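Local coordinates for protein-glutamine gamma-glutamyltransferase (Pseudomonas aeruginosa PAO1, PDB 6G49) that crosslinks proteins in vitro by joining glutamine to lysine side chains through its periplasmic transglutaminase domain, and is critical for viability of the bacterium, at residues H182-L190 and D229-D237; L209-Y219 and V302-R312. All blocks are in the same frame, centred on the assembly; numbering follows the deposited sequence.

In the fold
The two interactions join helices and turns around the transglutaminase-like core, their centres about 18 Å apart. Their segments alternate along the chain: 182-190 and 209-219 come from consecutive helices, 229-237 follows strand 218-219, and segment 302-312 comes last. The two contacts also touch, with Leu235 CD2 3.7 Å from Phe212 CE1 and Phe236 CE1 3.5 Å from Arg211 NH2. Interaction 2 borders the probable catalytic centre: it contains Asp303, the side chain of Tyr219 comes within about 3 Å (nearest atoms) of that of Cys243, and that of Thr305 within about 4 Å of that of His287. Interaction 1 sits away from these residues, with a phosphate ion, probably from the crystallisation liquor, bound beside Asp229.

Interaction 1: residues H182-L190 and D229-D237. With PO4 (phosphate ion), chain E.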
# COMPACT_ATOMS: atom_id res chain seq x y z
N HIS A 182 -17.09 3.55 17.23
CA HIS A 182 -18.38 3.00 16.78
C HIS A 182 -18.23 2.45 15.36
O HIS A 182 -17.37 2.85 14.61
CB HIS A 182 -19.48 4.07 16.82
CG HIS A 182 -19.74 4.57 18.19
ND1 HIS A 182 -20.08 3.72 19.24
CD2 HIS A 182 -19.69 5.82 18.70
CE1 HIS A 182 -20.22 4.42 20.34
NE2 HIS A 182 -19.99 5.72 20.04
N GLY A 183 -19.14 1.54 15.02
CA GLY A 183 -19.13 1.02 13.67
C GLY A 183 -18.36 -0.28 13.55
O GLY A 183 -17.49 -0.60 14.34
N ASN A 184 -18.76 -1.12 12.57
CA ASN A 184 -18.10 -2.39 12.22
C ASN A 184 -17.91 -3.31 13.40
O ASN A 184 -16.83 -3.87 13.63
CB ASN A 184 -16.79 -2.11 11.47
CG ASN A 184 -17.03 -1.39 10.17
OD1 ASN A 184 -17.75 -1.92 9.29
ND2 ASN A 184 -16.49 -0.18 10.04
N PRO A 185 -18.98 -3.60 14.18
CA PRO A 185 -18.86 -4.49 15.33
C PRO A 185 -18.48 -5.93 14.94
O PRO A 185 -17.79 -6.61 15.67
CB PRO A 185 -20.28 -4.44 15.93
CG PRO A 185 -21.19 -4.11 14.75
CD PRO A 185 -20.36 -3.11 13.96
N ARG A 186 -18.92 -6.40 13.76
CA ARG A 186 -18.61 -7.77 13.37
C ARG A 186 -17.09 -7.93 13.15
O ARG A 186 -16.49 -8.93 13.49
CB ARG A 186 -19.47 -8.24 12.19
CG ARG A 186 -20.95 -8.42 12.54
CD ARG A 186 -21.76 -8.94 11.34
NE ARG A 186 -22.04 -7.94 10.32
CZ ARG A 186 -22.43 -8.17 9.06
NH1 ARG A 186 -22.54 -9.42 8.61
NH2 ARG A 186 -22.70 -7.15 8.27
N ALA A 187 -16.48 -6.95 12.49
CA ALA A 187 -15.06 -7.01 12.23
C ALA A 187 -14.25 -6.93 13.53
O ALA A 187 -13.21 -7.62 13.65
CB ALA A 187 -14.69 -5.91 11.26
N ARG A 188 -14.73 -6.12 14.49
CA ARG A 188 -14.11 -6.04 15.79
C ARG A 188 -14.21 -7.39 16.51
O ARG A 188 -13.25 -7.86 17.12
CB ARG A 188 -14.72 -4.91 16.63
CG ARG A 188 -14.25 -3.52 16.26
CD ARG A 188 -15.06 -2.50 17.04
NE ARG A 188 -15.45 -1.38 16.20
CZ ARG A 188 -14.75 -0.25 16.08
NH1 ARG A 188 -13.76 0.02 16.92
NH2 ARG A 188 -15.04 0.59 15.11
N ALA A 189 -15.37 -8.06 16.39
CA ALA A 189 -15.52 -9.42 17.00
C ALA A 189 -14.54 -10.43 16.38
O ALA A 189 -13.92 -11.24 17.06
CB ALA A 189 -16.96 -9.90 16.84
N LEU A 190 -14.39 -10.39 15.04
CA LEU A 190 -13.43 -11.23 14.38
C LEU A 190 -12.02 -10.96 14.91
O LEU A 190 -11.29 -11.88 15.16
CB LEU A 190 -13.52 -11.00 12.87
CG LEU A 190 -12.47 -11.72 12.04
CD1 LEU A 190 -12.60 -13.24 12.10
CD2 LEU A 190 -12.51 -11.25 10.59
N ASP A 229 -21.58 0.28 8.02
CA ASP A 229 -20.64 -0.68 8.54
C ASP A 229 -19.93 -1.35 7.36
O ASP A 229 -20.11 -2.54 7.10
CB ASP A 229 -21.28 -1.70 9.46
CG ASP A 229 -21.98 -1.01 10.62
OD1 ASP A 229 -21.29 -0.41 11.45
OD2 ASP A 229 -23.21 -1.01 10.64
N GLY A 230 -19.12 -0.55 6.66
CA GLY A 230 -18.56 -0.95 5.36
C GLY A 230 -17.58 -2.11 5.44
O GLY A 230 -17.44 -2.93 4.51
N VAL A 231 -16.78 -2.15 6.50
CA VAL A 231 -15.84 -3.23 6.64
C VAL A 231 -16.62 -4.53 6.89
O VAL A 231 -16.33 -5.58 6.31
CB VAL A 231 -14.81 -2.96 7.76
CG1 VAL A 231 -13.90 -4.13 8.04
CG2 VAL A 231 -14.01 -1.71 7.42
N ASP A 232 -17.58 -4.51 7.82
CA ASP A 232 -18.42 -5.72 8.08
C ASP A 232 -19.10 -6.18 6.77
O ASP A 232 -19.11 -7.39 6.51
CB ASP A 232 -19.52 -5.38 9.10
CG ASP A 232 -19.05 -5.26 10.53
OD1 ASP A 232 -17.82 -5.32 10.75
OD2 ASP A 232 -19.96 -5.06 11.46
N ASP A 233 -19.72 -5.24 6.07
CA ASP A 233 -20.52 -5.56 4.85
C ASP A 233 -19.62 -6.27 3.82
O ASP A 233 -19.98 -7.30 3.21
CB ASP A 233 -21.22 -4.33 4.29
CG ASP A 233 -22.32 -3.78 5.21
OD1 ASP A 233 -22.67 -4.47 6.18
OD2 ASP A 233 -22.69 -2.62 4.99
N PHE A 234 -18.42 -5.73 3.62
CA PHE A 234 -17.46 -6.34 2.72
C PHE A 234 -17.00 -7.70 3.22
O PHE A 234 -17.00 -8.67 2.48
CB PHE A 234 -16.28 -5.39 2.46
CG PHE A 234 -15.12 -6.08 1.81
CD1 PHE A 234 -15.16 -6.46 0.46
CD2 PHE A 234 -13.94 -6.31 2.50
CE1 PHE A 234 -14.09 -7.12 -0.13
CE2 PHE A 234 -12.86 -6.95 1.92
CZ PHE A 234 -12.91 -7.33 0.58
N LEU A 235 -16.55 -7.83 4.48
CA LEU A 235 -15.94 -9.10 4.92
C LEU A 235 -16.97 -10.26 5.02
O LEU A 235 -16.56 -11.38 4.94
CB LEU A 235 -15.31 -8.93 6.30
CG LEU A 235 -14.01 -8.15 6.31
CD1 LEU A 235 -13.53 -7.92 7.75
CD2 LEU A 235 -12.95 -8.89 5.49
N PHE A 236 -18.20 -9.93 5.39
CA PHE A 236 -19.16 -10.99 5.85
C PHE A 236 -20.40 -11.07 4.95
O PHE A 236 -21.13 -12.05 5.06
CB PHE A 236 -19.58 -10.75 7.31
CG PHE A 236 -18.40 -10.60 8.23
CD1 PHE A 236 -17.53 -11.64 8.44
CD2 PHE A 236 -18.21 -9.41 8.91
CE1 PHE A 236 -16.44 -11.49 9.28
CE2 PHE A 236 -17.11 -9.25 9.75
CZ PHE A 236 -16.22 -10.28 9.91
N ASP A 237 -20.68 -10.06 4.14
CA ASP A 237 -21.91 -10.00 3.29
C ASP A 237 -21.55 -10.08 1.81
O ASP A 237 -21.78 -11.11 1.17
CB ASP A 237 -22.80 -8.81 3.65
CG ASP A 237 -23.22 -8.76 5.12
OD1 ASP A 237 -23.07 -9.80 5.82
OD2 ASP A 237 -23.69 -7.66 5.56
P PO4 E . -24.91 -1.96 7.57
O1 PO4 E . -25.15 -1.14 8.82
O2 PO4 E . -24.61 -3.39 8.02
O3 PO4 E . -23.76 -1.32 6.80
O4 PO4 E . -26.07 -1.94 6.60
O HOH W 1 -16.70 1.11 7.24
O HOH W 2 -22.46 -5.06 10.81
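Arg186 grips Asp237 end-on, NH1 bonding OD1 at 2.9 Å and NH2 bonding OD2 at 2.9 Å. Both oxygens lie close to the guanidinium plane, while the carboxylate plane is turned 36° from it. In this salt-bridge network Arg186, in the first turn of helix 185-197, reaches along helix 230-238 from Asp232 (a long contact) and Asp233 (looser than the Asp237 pair) to Asp237 near its C-terminal end. Asp232 also uses its carboxylate on backbone N-H groups of the facing helix: OD2 accepts from Arg186 N, and OD1 takes Ala187 N at 2.7 Å from above the carboxylate plane. In return, Asn184 OD1 accepts from Asp232 N, which comes from above the amide plane in a nearly straight bond (170°). Asp229 OD1 receives Asn184 N. A water bridges Arg186 NE and Asp232 OD2. Asp229 N donates to a phosphate, probably from the crystallisation liquor, and Asp233 OD2, close to the same ion, accepts from Gly227 N. Deeper in, Ala187 CB fits among Val231, Asp232, Leu235 and Phe236, and Phe252 of helix 243-256 packs on Asn184 and Ala187. Leu190, with CG anti to its amide nitrogen, brings CD2 to the edge of the Phe236 ring, 3.9 Å from CZ.

Interaction 2: residues L209-Y219 and V302-R312; sequences LQRFNHEPFAY and VDPTYQVAPER
Tyr219 reaches across to 302-312 along its whole length. Its CB lies 3.8 Å from Ala309 CB and also faces Val308 CG1; next along the ring, CD2 stays against the Ala309 methyl. With CG anti to the backbone N (chi1 -163°), the ring extends over Thr305, whose CG2 makes a CH-pi contact with one face, 3.8 Å from the centroid and displaced toward CZ and CE1. At the tip, a water in the ring plane lies 2.5 Å from Tyr219 OH and accepts from Arg312 NE, while Arg312 NH1 bonds to Gln268 O. Phe242 stacks on the Tyr219 ring, and Cys243 and His287 touch the same side chain. This is the neighbourhood of the Cys-His-Asp triad of the transglutaminase-like superfamily, in which Cys243, His287 and Asp303 are assigned as catalytic by similarity. Asp303 OD2 is hydrogen-bonded to His287 NE2 and to Tyr72 OH, whereas OD1 accepts from Thr305 N, forming an Asx turn that leads into the 304-307 turn. That turn packs against helix 201-214. Pro304 CB meets Phe212 at CD2 and CE2, and Gln307 bends at chi2 (-62°), laying CG 3.6 Å from Leu209 O and OE1 near Asn213 CB. Val308 straddles the bend after the helix, CG2 touching Phe212 and Phe217 CB while CG1 approaches Phe217 O at 3.4 Å. At the far end, the side chains of Leu209 and Val302 run antiparallel alongside one another, and Leu209 CD1 lies 3.5 Å from Val302 CG2.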
# COMPACT_ATOMS: atom_id res chain seq x y z
N LEU A 209 -5.09 -13.74 6.22
CA LEU A 209 -4.87 -13.95 4.78
C LEU A 209 -5.61 -15.22 4.34
O LEU A 209 -6.18 -15.30 3.24
CB LEU A 209 -3.38 -14.04 4.52
CG LEU A 209 -2.64 -12.72 4.64
CD1 LEU A 209 -1.14 -13.00 4.49
CD2 LEU A 209 -3.16 -11.72 3.60
N GLN A 210 -5.64 -16.23 5.21
CA GLN A 210 -6.29 -17.48 4.89
C GLN A 210 -7.80 -17.28 4.69
O GLN A 210 -8.45 -17.98 3.87
CB GLN A 210 -6.01 -18.50 6.00
CG GLN A 210 -4.73 -19.29 5.78
CD GLN A 210 -4.71 -20.41 6.79
OE1 GLN A 210 -5.08 -21.56 6.49
NE2 GLN A 210 -4.40 -20.05 8.02
N ARG A 211 -8.41 -16.35 5.41
CA ARG A 211 -9.84 -16.11 5.25
C ARG A 211 -10.13 -15.60 3.83
O ARG A 211 -11.11 -15.97 3.17
CB ARG A 211 -10.41 -15.13 6.28
CG ARG A 211 -10.45 -15.68 7.69
CD ARG A 211 -10.98 -14.58 8.58
NE ARG A 211 -12.35 -14.20 8.27
CZ ARG A 211 -13.42 -14.78 8.82
NH1 ARG A 211 -13.25 -15.76 9.70
NH2 ARG A 211 -14.62 -14.39 8.48
N PHE A 212 -9.27 -14.72 3.32
CA PHE A 212 -9.47 -14.23 2.00
C PHE A 212 -9.24 -15.36 0.97
O PHE A 212 -9.85 -15.38 -0.08
CB PHE A 212 -8.54 -13.05 1.70
CG PHE A 212 -8.84 -11.79 2.49
CD1 PHE A 212 -10.06 -11.15 2.40
CD2 PHE A 212 -7.88 -11.25 3.33
CE1 PHE A 212 -10.33 -9.99 3.10
CE2 PHE A 212 -8.14 -10.08 4.02
CZ PHE A 212 -9.36 -9.45 3.91
N ASN A 213 -8.28 -16.22 1.27
CA ASN A 213 -7.92 -17.27 0.34
C ASN A 213 -9.05 -18.31 0.24
O ASN A 213 -9.41 -18.72 -0.86
CB ASN A 213 -6.61 -17.93 0.74
CG ASN A 213 -6.09 -18.88 -0.32
OD1 ASN A 213 -6.01 -18.52 -1.50
ND2 ASN A 213 -5.67 -20.04 0.12
N HIS A 214 -9.66 -18.70 1.35
CA HIS A 214 -10.64 -19.82 1.35
C HIS A 214 -12.10 -19.41 1.10
O HIS A 214 -12.91 -20.26 0.70
CB HIS A 214 -10.52 -20.53 2.69
CG HIS A 214 -9.22 -21.23 2.81
ND1 HIS A 214 -8.62 -21.47 4.03
CD2 HIS A 214 -8.39 -21.77 1.89
CE1 HIS A 214 -7.49 -22.11 3.84
NE2 HIS A 214 -7.31 -22.28 2.55
N GLU A 215 -12.49 -18.17 1.43
CA GLU A 215 -13.85 -17.72 1.30
C GLU A 215 -14.03 -17.20 -0.11
O GLU A 215 -13.04 -16.91 -0.77
CB GLU A 215 -14.20 -16.71 2.38
CG GLU A 215 -14.08 -17.29 3.76
CD GLU A 215 -14.26 -16.25 4.84
OE1 GLU A 215 -14.91 -15.20 4.55
OE2 GLU A 215 -13.74 -16.46 5.95
N PRO A 216 -15.29 -17.14 -0.59
CA PRO A 216 -15.56 -16.81 -1.98
C PRO A 216 -15.53 -15.29 -2.27
O PRO A 216 -16.48 -14.70 -2.78
CB PRO A 216 -16.95 -17.43 -2.19
CG PRO A 216 -17.61 -17.29 -0.84
CD PRO A 216 -16.50 -17.53 0.15
N PHE A 217 -14.34 -14.72 -2.03
CA PHE A 217 -14.11 -13.30 -2.32
C PHE A 217 -13.92 -13.11 -3.82
O PHE A 217 -13.28 -13.91 -4.53
CB PHE A 217 -12.87 -12.84 -1.52
CG PHE A 217 -13.16 -12.51 -0.08
CD1 PHE A 217 -13.60 -11.23 0.27
CD2 PHE A 217 -12.97 -13.44 0.92
CE1 PHE A 217 -13.88 -10.91 1.59
CE2 PHE A 217 -13.28 -13.14 2.23
CZ PHE A 217 -13.74 -11.86 2.56
N ALA A 218 -14.43 -12.00 -4.29
CA ALA A 218 -14.35 -11.51 -5.62
C ALA A 218 -13.50 -10.24 -5.64
O ALA A 218 -13.67 -9.31 -4.78
CB ALA A 218 -15.73 -11.23 -6.18
N TYR A 219 -12.67 -10.14 -6.68
CA TYR A 219 -11.83 -8.98 -6.97
C TYR A 219 -12.46 -8.37 -8.23
O TYR A 219 -12.43 -8.97 -9.28
CB TYR A 219 -10.40 -9.38 -7.24
CG TYR A 219 -9.46 -8.22 -7.14
CD1 TYR A 219 -9.31 -7.54 -5.96
CD2 TYR A 219 -8.73 -7.79 -8.23
CE1 TYR A 219 -8.47 -6.47 -5.85
CE2 TYR A 219 -7.88 -6.71 -8.13
CZ TYR A 219 -7.76 -6.06 -6.93
OH TYR A 219 -6.92 -4.99 -6.78
N VAL A 302 2.27 -6.70 3.37
CA VAL A 302 1.48 -7.84 2.99
C VAL A 302 0.37 -7.35 2.05
O VAL A 302 -0.15 -6.26 2.20
CB VAL A 302 0.93 -8.57 4.21
CG1 VAL A 302 -0.07 -7.74 5.02
CG2 VAL A 302 0.37 -9.93 3.86
N ASP A 303 -0.02 -8.21 1.10
CA ASP A 303 -1.02 -7.79 0.10
C ASP A 303 -2.16 -8.79 0.07
O ASP A 303 -2.03 -9.85 -0.53
CB ASP A 303 -0.41 -7.66 -1.28
CG ASP A 303 -1.40 -7.15 -2.28
OD1 ASP A 303 -2.59 -6.93 -1.93
OD2 ASP A 303 -0.94 -6.92 -3.45
N PRO A 304 -3.31 -8.49 0.71
CA PRO A 304 -4.41 -9.43 0.77
C PRO A 304 -5.00 -9.73 -0.62
O PRO A 304 -5.63 -10.78 -0.79
CB PRO A 304 -5.45 -8.77 1.69
CG PRO A 304 -5.07 -7.33 1.70
CD PRO A 304 -3.57 -7.30 1.52
N THR A 305 -4.82 -8.82 -1.56
CA THR A 305 -5.33 -8.99 -2.93
C THR A 305 -4.72 -10.26 -3.51
O THR A 305 -5.29 -10.94 -4.37
CB THR A 305 -4.99 -7.79 -3.83
OG1 THR A 305 -5.73 -6.66 -3.39
CG2 THR A 305 -5.31 -8.01 -5.29
N TYR A 306 -3.47 -10.53 -3.13
CA TYR A 306 -2.75 -11.67 -3.69
C TYR A 306 -3.50 -12.99 -3.39
O TYR A 306 -3.37 -13.97 -4.17
CB TYR A 306 -1.31 -11.72 -3.22
CG TYR A 306 -0.55 -12.88 -3.82
CD1 TYR A 306 -0.09 -12.82 -5.12
CD2 TYR A 306 -0.29 -14.03 -3.11
CE1 TYR A 306 0.58 -13.87 -5.71
CE2 TYR A 306 0.37 -15.10 -3.68
CZ TYR A 306 0.80 -15.03 -4.98
OH TYR A 306 1.48 -16.09 -5.50
N GLN A 307 -4.26 -13.05 -2.28
CA GLN A 307 -5.00 -14.22 -1.86
C GLN A 307 -6.21 -14.49 -2.76
O GLN A 307 -6.74 -15.61 -2.76
CB GLN A 307 -5.45 -14.12 -0.41
CG GLN A 307 -4.27 -13.90 0.53
CD GLN A 307 -3.31 -15.06 0.48
OE1 GLN A 307 -3.73 -16.22 0.50
NE2 GLN A 307 -2.02 -14.76 0.49
N VAL A 308 -6.74 -13.44 -3.40
CA VAL A 308 -7.98 -13.50 -4.16
C VAL A 308 -7.70 -13.42 -5.66
O VAL A 308 -8.39 -14.06 -6.44
CB VAL A 308 -8.90 -12.35 -3.72
CG1 VAL A 308 -10.22 -12.36 -4.49
CG2 VAL A 308 -9.13 -12.38 -2.23
N ALA A 309 -6.72 -12.62 -6.05
CA ALA A 309 -6.45 -12.34 -7.47
C ALA A 309 -4.96 -12.39 -7.70
O ALA A 309 -4.32 -11.41 -8.10
CB ALA A 309 -7.09 -11.05 -7.94
N PRO A 310 -4.32 -13.57 -7.47
CA PRO A 310 -2.89 -13.68 -7.66
C PRO A 310 -2.43 -13.33 -9.08
O PRO A 310 -1.35 -12.79 -9.23
CB PRO A 310 -2.58 -15.17 -7.30
CG PRO A 310 -3.94 -15.86 -7.46
CD PRO A 310 -4.94 -14.83 -7.01
N GLU A 311 -3.27 -13.64 -10.08
CA GLU A 311 -3.00 -13.31 -11.47
C GLU A 311 -2.79 -11.80 -11.67
O GLU A 311 -2.01 -11.42 -12.51
CB GLU A 311 -4.09 -13.92 -12.37
CG GLU A 311 -5.51 -13.35 -12.20
CD GLU A 311 -6.40 -13.79 -11.02
OE1 GLU A 311 -5.93 -14.57 -10.13
OE2 GLU A 311 -7.58 -13.35 -11.00
N ARG A 312 -3.52 -10.97 -10.95
CA ARG A 312 -3.38 -9.50 -10.97
C ARG A 312 -1.93 -9.12 -10.66
O ARG A 312 -1.31 -8.28 -11.28
CB ARG A 312 -4.28 -8.87 -9.90
CG ARG A 312 -3.79 -7.51 -9.37
CD ARG A 312 -4.03 -6.44 -10.39
NE ARG A 312 -3.52 -5.15 -9.87
CZ ARG A 312 -2.32 -4.61 -10.15
NH1 ARG A 312 -2.12 -3.30 -10.00
NH2 ARG A 312 -1.34 -5.40 -10.58
O HOH W 3 -8.33 -17.86 -3.42
O HOH W 4 -5.20 -3.65 -8.07